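Local structure of transcriptional regulator, putative (Pseudomonas syringae pv. tomato, 2R5F) at residues Ile63-Met77 and Ala101-Leu115. The protein probably binds a sugar effector through this domain and, as a member of the SorC family of transcriptional regulators, probably controls transcription by binding DNA. Residues are numbered along the deposited sequence; the frame is centred on the assembly and turned at random.
Sequences ISSWSSTIRAMVSHM and AFEATLLTQRLATLL. With SO4 (sulfate ion), chain B.
Arg-110 NH1 gives a hydrogen bond of 2.7 Å to a water, which in turn donates to Arg-71 O, so one water links the two helices at the exposed side of their interface. The guanidinium of Arg-110, brought over by a bend at chi3 (69°), lays one face on Val-74 CG1. Val-74 is the knob of a knobs-into-holes fit, seated among Leu-107, Arg-110, Leu-111 and Leu-114. Its CG1 stands anti to the backbone N (chi1 168°) and meets Leu-114 CD1 at 3.7 Å, while CG2 faces the CD1 methyls of Leu-107 and Leu-111. Leu-107 spreads its two branches: CD1 packs against Arg-71 CG, the two side chains crossing at about a right angle, and CD2 reaches Ser-65 O at 3.4 Å. Met-77, a selenomethionine here, brings SE to 3.6 Å from Leu-111 CD1 and sets CE against Leu-115 CD2. Leu-111 CD2 meets Ile-63 CG2, which joins the end of strand 60-63 to the same apolar layer.

The loop before helix 68-75 comes closest to helix 101-115, where Ser-65 CB packs on Ala-104 O, a carbonyl that also accepts from Thr-108 OG1 at 2.9 Å. Beside it, Ala-104 CB makes a CH-pi contact over the five-membered ring of Trp-66, 3.8 Å from its centroid.

At the start of helix 68-75, Ser-67 OG caps Ile-70 N and donates to a sulfate, probably from the crystallisation liquor; Ser-68 N, Thr-69 OG1 and Lys-236 also hold this anion. Two helices running in the same general direction, inclined at 31° and following the neighbouring parallel strands 60-63 and 88-94, are characteristic of a Rossmann-like alpha/beta domain, and an anion-holding helix N-terminus at a strand's end is consistent with a ligand pocket.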
ATOM      1  N   ILE A  63       3.280  -5.551  -3.254  1.00 39.78           N
ATOM      2  CA  ILE A  63       3.532  -4.289  -2.554  1.00 40.58           C
ATOM      3  C   ILE A  63       3.890  -3.157  -3.528  1.00 41.86           C
ATOM      4  O   ILE A  63       4.584  -3.361  -4.536  1.00 40.09           O
ATOM      5  CB  ILE A  63       4.616  -4.359  -1.417  1.00 41.45           C
ATOM      6  CG1 ILE A  63       6.035  -4.599  -1.972  1.00 41.64           C
ATOM      7  CG2 ILE A  63       4.249  -5.351  -0.318  1.00 40.99           C
ATOM      8  CD1 ILE A  63       7.177  -4.117  -0.994  1.00 40.47           C
ATOM      9  N   SER A  64       3.414  -1.966  -3.190  1.00 42.68           N
ATOM     10  CA  SER A  64       3.804  -0.724  -3.867  1.00 44.27           C
ATOM     11  C   SER A  64       5.217  -0.322  -3.422  1.00 44.37           C
ATOM     12  O   SER A  64       5.387   0.441  -2.458  1.00 44.46           O
ATOM     13  CB  SER A  64       2.812   0.377  -3.480  1.00 43.69           C
ATOM     14  OG  SER A  64       2.981   1.475  -4.351  1.00 50.45           O
ATOM     15  N   SER A  65       6.244  -0.824  -4.099  1.00 43.80           N
ATOM     16  CA  SER A  65       7.574  -0.748  -3.496  1.00 44.81           C
ATOM     17  C   SER A  65       8.189   0.666  -3.421  1.00 44.60           C
ATOM     18  O   SER A  65       9.124   0.879  -2.664  1.00 44.94           O
ATOM     19  CB  SER A  65       8.537  -1.754  -4.130  1.00 44.67           C
ATOM     20  OG  SER A  65       8.106  -2.068  -5.437  1.00 47.26           O
ATOM     21  N   TRP A  66       7.644   1.624  -4.168  1.00 44.50           N
ATOM     22  CA  TRP A  66       8.128   3.019  -4.088  1.00 44.27           C
ATOM     23  C   TRP A  66       7.670   3.802  -2.838  1.00 43.43           C
ATOM     24  O   TRP A  66       8.106   4.932  -2.607  1.00 43.22           O
ATOM     25  CB  TRP A  66       7.781   3.791  -5.362  1.00 44.76           C
ATOM     26  CG  TRP A  66       8.515   3.298  -6.593  1.00 45.66           C
ATOM     27  CD1 TRP A  66       8.324   2.111  -7.223  1.00 45.84           C
ATOM     28  CD2 TRP A  66       9.547   3.981  -7.335  1.00 46.39           C
ATOM     29  NE1 TRP A  66       9.159   1.996  -8.300  1.00 46.74           N
ATOM     30  CE2 TRP A  66       9.918   3.133  -8.403  1.00 46.22           C
ATOM     31  CE3 TRP A  66      10.193   5.218  -7.196  1.00 47.01           C
ATOM     32  CZ2 TRP A  66      10.906   3.480  -9.338  1.00 46.25           C
ATOM     33  CZ3 TRP A  66      11.178   5.575  -8.140  1.00 46.44           C
ATOM     34  CH2 TRP A  66      11.526   4.702  -9.191  1.00 45.78           C
ATOM     35  N   SER A  67       6.796   3.199  -2.043  1.00 42.73           N
ATOM     36  CA  SER A  67       6.225   3.856  -0.876  1.00 42.57           C
ATOM     37  C   SER A  67       7.147   3.891   0.358  1.00 41.69           C
ATOM     38  O   SER A  67       7.668   2.868   0.780  1.00 40.80           O
ATOM     39  CB  SER A  67       4.880   3.207  -0.542  1.00 42.57           C
ATOM     40  OG  SER A  67       4.422   3.655   0.721  1.00 45.55           O
ATOM     41  N   SER A  68       7.347   5.082   0.932  1.00 41.39           N
ATOM     42  CA  SER A  68       8.172   5.217   2.153  1.00 41.19           C
ATOM     43  C   SER A  68       7.465   4.771   3.407  1.00 40.11           C
ATOM     44  O   SER A  68       8.103   4.422   4.389  1.00 40.26           O
ATOM     45  CB  SER A  68       8.694   6.649   2.345  1.00 40.87           C
ATOM     46  OG  SER A  68       7.890   7.549   1.624  1.00 44.61           O
ATOM     47  N   THR A  69       6.141   4.790   3.374  1.00 40.35           N
ATOM     48  CA  THR A  69       5.332   4.235   4.459  1.00 40.33           C
ATOM     49  C   THR A  69       5.478   2.700   4.511  1.00 39.34           C
ATOM     50  O   THR A  69       5.537   2.113   5.582  1.00 39.49           O
ATOM     51  CB  THR A  69       3.831   4.662   4.334  1.00 40.22           C
ATOM     52  OG1 THR A  69       3.768   6.069   4.061  1.00 42.29           O
ATOM     53  CG2 THR A  69       3.103   4.388   5.621  1.00 39.31           C
ATOM     54  N   ILE A  70       5.527   2.067   3.349  1.00 39.39           N
ATOM     55  CA  ILE A  70       5.805   0.628   3.258  1.00 40.14           C
ATOM     56  C   ILE A  70       7.257   0.354   3.664  1.00 40.28           C
ATOM     57  O   ILE A  70       7.529  -0.621   4.372  1.00 39.08           O
ATOM     58  CB  ILE A  70       5.496   0.070   1.861  1.00 40.42           C
ATOM     59  CG1 ILE A  70       3.990   0.234   1.559  1.00 42.37           C
ATOM     60  CG2 ILE A  70       5.955  -1.431   1.743  1.00 39.68           C
ATOM     61  CD1 ILE A  70       3.537  -0.287   0.164  1.00 42.19           C
ATOM     62  N   ARG A  71       8.181   1.238   3.253  1.00 40.39           N
ATOM     63  CA  ARG A  71       9.557   1.175   3.772  1.00 41.03           C
ATOM     64  C   ARG A  71       9.578   1.232   5.300  1.00 40.38           C
ATOM     65  O   ARG A  71      10.291   0.452   5.928  1.00 40.41           O
ATOM     66  CB  ARG A  71      10.416   2.292   3.194  1.00 41.38           C
ATOM     67  CG  ARG A  71      11.919   1.982   3.112  1.00 42.78           C
ATOM     68  CD  ARG A  71      12.664   3.106   2.359  1.00 44.25           C
ATOM     69  NE  ARG A  71      12.006   3.409   1.076  1.00 50.62           N
ATOM     70  CZ  ARG A  71      11.526   4.604   0.721  1.00 51.96           C
ATOM     71  NH1 ARG A  71      10.927   4.747  -0.458  1.00 51.43           N
ATOM     72  NH2 ARG A  71      11.659   5.664   1.527  1.00 54.05           N
ATOM     73  N   ALA A  72       8.802   2.141   5.904  1.00 39.30           N
ATOM     74  CA  ALA A  72       8.666   2.171   7.362  1.00 38.64           C
ATOM     75  C   ALA A  72       8.128   0.830   7.927  1.00 38.92           C
ATOM     76  O   ALA A  72       8.619   0.334   8.936  1.00 37.95           O
ATOM     77  CB  ALA A  72       7.789   3.336   7.802  1.00 38.55           C
HETATM   78  N   MSE A  73       7.131   0.243   7.274  1.00 39.06           N
HETATM   79  CA  MSE A  73       6.614  -1.055   7.731  1.00 40.97           C
HETATM   80  C   MSE A  73       7.724  -2.087   7.748  1.00 40.59           C
HETATM   81  O   MSE A  73       7.948  -2.719   8.767  1.00 40.06           O
HETATM   82  CB  MSE A  73       5.467  -1.545   6.866  1.00 39.68           C
HETATM   83  CG  MSE A  73       4.966  -2.944   7.215  1.00 40.22           C
HETATM   84 SE   MSE A  73       3.772  -3.575   5.815  0.80 45.76          SE
HETATM   85  CE  MSE A  73       5.091  -4.256   4.546  1.00 36.97           C
ATOM     86  N   VAL A  74       8.454  -2.222   6.638  1.00 41.89           N
ATOM     87  CA  VAL A  74       9.458  -3.290   6.552  1.00 41.93           C
ATOM     88  C   VAL A  74      10.527  -3.118   7.632  1.00 42.73           C
ATOM     89  O   VAL A  74      10.912  -4.087   8.273  1.00 41.75           O
ATOM     90  CB  VAL A  74      10.075  -3.420   5.142  1.00 42.42           C
ATOM     91  CG1 VAL A  74      11.328  -4.342   5.171  1.00 42.04           C
ATOM     92  CG2 VAL A  74       9.032  -3.959   4.168  1.00 40.39           C
ATOM     93  N   SER A  75      10.940  -1.875   7.882  1.00 44.22           N
ATOM     94  CA  SER A  75      11.972  -1.600   8.881  1.00 46.18           C
ATOM     95  C   SER A  75      11.528  -1.861  10.322  1.00 46.71           C
ATOM     96  O   SER A  75      12.368  -1.943  11.222  1.00 47.06           O
ATOM     97  CB  SER A  75      12.508  -0.179   8.744  1.00 46.49           C
ATOM     98  OG  SER A  75      11.654   0.715   9.426  1.00 48.77           O
ATOM     99  N   HIS A  76      10.221  -2.008  10.526  1.00 48.04           N
ATOM    100  CA  HIS A  76       9.634  -2.358  11.829  1.00 49.13           C
ATOM    101  C   HIS A  76       9.406  -3.850  12.030  1.00 50.15           C
ATOM    102  O   HIS A  76       8.967  -4.267  13.100  1.00 49.72           O
ATOM    103  CB  HIS A  76       8.307  -1.608  12.061  1.00 48.72           C
ATOM    104  CG  HIS A  76       8.488  -0.202  12.527  1.00 47.91           C
ATOM    105  ND1 HIS A  76       8.800   0.113  13.833  1.00 48.75           N
ATOM    106  CD2 HIS A  76       8.420   0.975  11.864  1.00 47.93           C
ATOM    107  CE1 HIS A  76       8.907   1.424  13.956  1.00 47.97           C
ATOM    108  NE2 HIS A  76       8.687   1.971  12.775  1.00 50.10           N
HETATM  109  N   MSE A  77       9.676  -4.654  11.005  1.00 52.29           N
HETATM  110  CA  MSE A  77       9.516  -6.110  11.135  1.00 54.50           C
HETATM  111  C   MSE A  77      10.834  -6.877  11.316  1.00 54.60           C
HETATM  112  O   MSE A  77      11.924  -6.367  11.022  1.00 54.22           O
HETATM  113  CB  MSE A  77       8.602  -6.712  10.042  1.00 54.38           C
HETATM  114  CG  MSE A  77       8.755  -6.202   8.635  1.00 55.31           C
HETATM  115 SE   MSE A  77       7.172  -6.570   7.466  1.00 58.33          SE
HETATM  116  CE  MSE A  77       7.064  -8.516   7.665  1.00 53.65           C
ATOM    117  N   ALA A 101      14.687   3.477  -8.088  1.00 42.06           N
ATOM    118  CA  ALA A 101      14.138   2.237  -8.665  1.00 41.99           C
ATOM    119  C   ALA A 101      14.763   0.987  -8.047  1.00 42.12           C
ATOM    120  O   ALA A 101      14.063  -0.023  -7.811  1.00 41.54           O
ATOM    121  CB  ALA A 101      14.327   2.215 -10.192  1.00 41.79           C
ATOM    122  N   PHE A 102      16.078   1.073  -7.814  1.00 41.77           N
ATOM    123  CA  PHE A 102      16.858   0.013  -7.199  1.00 41.95           C
ATOM    124  C   PHE A 102      16.458  -0.207  -5.768  1.00 41.21           C
ATOM    125  O   PHE A 102      16.357  -1.343  -5.332  1.00 40.92           O
ATOM    126  CB  PHE A 102      18.346   0.331  -7.227  1.00 42.81           C
ATOM    127  CG  PHE A 102      19.223  -0.852  -6.918  1.00 44.62           C
ATOM    128  CD1 PHE A 102      18.860  -2.136  -7.330  1.00 45.82           C
ATOM    129  CD2 PHE A 102      20.430  -0.678  -6.249  1.00 46.31           C
ATOM    130  CE1 PHE A 102      19.672  -3.228  -7.055  1.00 47.63           C
ATOM    131  CE2 PHE A 102      21.256  -1.757  -5.978  1.00 46.16           C
ATOM    132  CZ  PHE A 102      20.888  -3.032  -6.385  1.00 46.87           C
ATOM    133  N   GLU A 103      16.263   0.891  -5.045  1.00 41.10           N
ATOM    134  CA  GLU A 103      15.795   0.868  -3.668  1.00 40.81           C
ATOM    135  C   GLU A 103      14.414   0.245  -3.558  1.00 40.32           C
ATOM    136  O   GLU A 103      14.102  -0.374  -2.540  1.00 39.88           O
ATOM    137  CB  GLU A 103      15.767   2.278  -3.082  1.00 41.36           C
ATOM    138  CG  GLU A 103      17.092   3.064  -3.207  1.00 44.69           C
ATOM    139  CD  GLU A 103      18.176   2.580  -2.240  1.00 48.62           C
ATOM    140  OE1 GLU A 103      17.966   1.553  -1.541  1.00 49.10           O
ATOM    141  OE2 GLU A 103      19.245   3.237  -2.185  1.00 52.61           O
ATOM    142  N   ALA A 104      13.587   0.426  -4.593  1.00 39.77           N
ATOM    143  CA  ALA A 104      12.235  -0.162  -4.622  1.00 39.77           C
ATOM    144  C   ALA A 104      12.321  -1.664  -4.868  1.00 39.55           C
ATOM    145  O   ALA A 104      11.565  -2.449  -4.286  1.00 39.89           O
ATOM    146  CB  ALA A 104      11.367   0.516  -5.681  1.00 39.41           C
ATOM    147  N   THR A 105      13.272  -2.065  -5.705  1.00 39.51           N
ATOM    148  CA  THR A 105      13.561  -3.486  -5.925  1.00 39.72           C
ATOM    149  C   THR A 105      14.088  -4.178  -4.650  1.00 39.41           C
ATOM    150  O   THR A 105      13.572  -5.226  -4.239  1.00 39.43           O
ATOM    151  CB  THR A 105      14.534  -3.661  -7.134  1.00 39.97           C
ATOM    152  OG1 THR A 105      13.848  -3.270  -8.329  1.00 40.88           O
ATOM    153  CG2 THR A 105      14.970  -5.082  -7.295  1.00 39.34           C
ATOM    154  N   LEU A 106      15.097  -3.572  -4.030  1.00 38.51           N
ATOM    155  CA  LEU A 106      15.664  -4.045  -2.784  1.00 38.60           C
ATOM    156  C   LEU A 106      14.637  -4.172  -1.651  1.00 38.87           C
ATOM    157  O   LEU A 106      14.733  -5.070  -0.819  1.00 38.34           O
ATOM    158  CB  LEU A 106      16.745  -3.075  -2.349  1.00 39.13           C
ATOM    159  CG  LEU A 106      17.343  -3.283  -0.961  1.00 40.29           C
ATOM    160  CD1 LEU A 106      18.118  -4.582  -0.961  1.00 41.59           C
ATOM    161  CD2 LEU A 106      18.228  -2.117  -0.599  1.00 40.60           C
ATOM    162  N   LEU A 107      13.664  -3.264  -1.616  1.00 38.49           N
ATOM    163  CA  LEU A 107      12.624  -3.294  -0.582  1.00 38.28           C
ATOM    164  C   LEU A 107      11.713  -4.502  -0.699  1.00 37.30           C
ATOM    165  O   LEU A 107      11.372  -5.132   0.301  1.00 37.61           O
ATOM    166  CB  LEU A 107      11.797  -2.012  -0.618  1.00 38.58           C
ATOM    167  CG  LEU A 107      10.762  -1.926   0.501  1.00 39.46           C
ATOM    168  CD1 LEU A 107      11.522  -1.718   1.801  1.00 39.32           C
ATOM    169  CD2 LEU A 107       9.854  -0.732   0.257  1.00 42.45           C
ATOM    170  N   THR A 108      11.321  -4.811  -1.929  1.00 36.51           N
ATOM    171  CA  THR A 108      10.478  -5.952  -2.250  1.00 36.00           C
ATOM    172  C   THR A 108      11.192  -7.233  -1.853  1.00 36.10           C
ATOM    173  O   THR A 108      10.579  -8.137  -1.284  1.00 35.46           O
ATOM    174  CB  THR A 108      10.203  -6.010  -3.769  1.00 36.01           C
ATOM    175  OG1 THR A 108       9.760  -4.731  -4.224  1.00 38.50           O
ATOM    176  CG2 THR A 108       9.123  -7.011  -4.094  1.00 35.51           C
ATOM    177  N   GLN A 109      12.484  -7.290  -2.198  1.00 35.80           N
ATOM    178  CA  GLN A 109      13.362  -8.416  -1.888  1.00 35.60           C
ATOM    179  C   GLN A 109      13.530  -8.598  -0.379  1.00 34.81           C
ATOM    180  O   GLN A 109      13.352  -9.704   0.135  1.00 34.07           O
ATOM    181  CB  GLN A 109      14.722  -8.268  -2.587  1.00 35.18           C
ATOM    182  CG  GLN A 109      15.680  -9.487  -2.360  1.00 36.75           C
ATOM    183  CD  GLN A 109      15.039 -10.834  -2.686  1.00 39.01           C
ATOM    184  OE1 GLN A 109      14.598 -11.579  -1.793  1.00 38.00           O
ATOM    185  NE2 GLN A 109      14.968 -11.145  -3.970  1.00 41.87           N
ATOM    186  N   ARG A 110      13.829  -7.499   0.317  1.00 34.50           N
ATOM    187  CA  ARG A 110      13.942  -7.488   1.770  1.00 35.05           C
ATOM    188  C   ARG A 110      12.720  -8.101   2.426  1.00 34.64           C
ATOM    189  O   ARG A 110      12.870  -8.915   3.293  1.00 35.45           O
ATOM    190  CB  ARG A 110      14.137  -6.083   2.298  1.00 34.63           C
ATOM    191  CG  ARG A 110      15.547  -5.616   2.278  1.00 37.12           C
ATOM    192  CD  ARG A 110      15.632  -4.163   2.651  1.00 42.20           C
ATOM    193  NE  ARG A 110      15.312  -3.938   4.059  1.00 46.04           N
ATOM    194  CZ  ARG A 110      14.914  -2.766   4.559  1.00 49.38           C
ATOM    195  NH1 ARG A 110      14.774  -1.705   3.770  1.00 49.96           N
ATOM    196  NH2 ARG A 110      14.652  -2.646   5.854  1.00 49.50           N
ATOM    197  N   LEU A 111      11.517  -7.734   1.982  1.00 35.63           N
ATOM    198  CA  LEU A 111      10.257  -8.264   2.513  1.00 35.21           C
ATOM    199  C   LEU A 111      10.066  -9.760   2.266  1.00 35.21           C
ATOM    200  O   LEU A 111       9.588 -10.484   3.137  1.00 35.89           O
ATOM    201  CB  LEU A 111       9.050  -7.456   1.998  1.00 36.00           C
ATOM    202  CG  LEU A 111       7.699  -7.945   2.566  1.00 35.84           C
ATOM    203  CD1 LEU A 111       7.692  -7.802   4.084  1.00 36.15           C
ATOM    204  CD2 LEU A 111       6.456  -7.295   1.921  1.00 35.22           C
ATOM    205  N   ALA A 112      10.452 -10.228   1.083  1.00 34.97           N
ATOM    206  CA  ALA A 112      10.454 -11.654   0.782  1.00 33.85           C
ATOM    207  C   ALA A 112      11.434 -12.425   1.687  1.00 34.62           C
ATOM    208  O   ALA A 112      11.160 -13.556   2.133  1.00 33.94           O
ATOM    209  CB  ALA A 112      10.773 -11.854  -0.660  1.00 34.58           C
ATOM    210  N   THR A 113      12.578 -11.813   1.971  1.00 34.23           N
ATOM    211  CA  THR A 113      13.562 -12.434   2.850  1.00 34.03           C
ATOM    212  C   THR A 113      12.964 -12.599   4.238  1.00 34.77           C
ATOM    213  O   THR A 113      12.980 -13.708   4.796  1.00 34.08           O
ATOM    214  CB  THR A 113      14.889 -11.670   2.840  1.00 33.96           C
ATOM    215  OG1 THR A 113      15.479 -11.820   1.548  1.00 33.12           O
ATOM    216  CG2 THR A 113      15.882 -12.212   3.876  1.00 33.04           C
ATOM    217  N   LEU A 114      12.398 -11.510   4.756  1.00 34.80           N
ATOM    218  CA  LEU A 114      11.723 -11.515   6.047  1.00 36.97           C
ATOM    219  C   LEU A 114      10.648 -12.612   6.168  1.00 36.97           C
ATOM    220  O   LEU A 114      10.623 -13.355   7.162  1.00 38.47           O
ATOM    221  CB  LEU A 114      11.130 -10.139   6.358  1.00 37.43           C
ATOM    222  CG  LEU A 114      12.165  -9.093   6.783  1.00 38.96           C
ATOM    223  CD1 LEU A 114      11.562  -7.719   6.631  1.00 38.10           C
ATOM    224  CD2 LEU A 114      12.588  -9.321   8.204  1.00 41.01           C
ATOM    225  N   LEU A 115       9.808 -12.722   5.145  1.00 36.52           N
ATOM    226  CA  LEU A 115       8.718 -13.698   5.101  1.00 36.42           C
ATOM    227  C   LEU A 115       9.133 -15.088   4.660  1.00 36.78           C
ATOM    228  O   LEU A 115       8.305 -16.009   4.640  1.00 37.16           O
ATOM    229  CB  LEU A 115       7.557 -13.158   4.235  1.00 36.26           C
ATOM    230  CG  LEU A 115       7.031 -11.804   4.758  1.00 36.97           C
ATOM    231  CD1 LEU A 115       5.945 -11.212   3.874  1.00 38.59           C
ATOM    232  CD2 LEU A 115       6.536 -11.940   6.189  1.00 37.91           C
TER
HETATM  233  S   SO4 B   1       4.334   7.334   0.524  1.00 46.20           S
HETATM  234  O1  SO4 B   1       3.601   8.480   0.002  1.00 47.22           O
HETATM  235  O2  SO4 B   1       4.805   7.560   1.880  1.00 48.19           O
HETATM  236  O3  SO4 B   1       3.530   6.139   0.525  1.00 46.30           O
HETATM  237  O4  SO4 B   1       5.555   7.156  -0.262  1.00 48.15           O
HETATM  238  O   HOH W   1      12.932  -0.360   5.228  1.00 42.95           O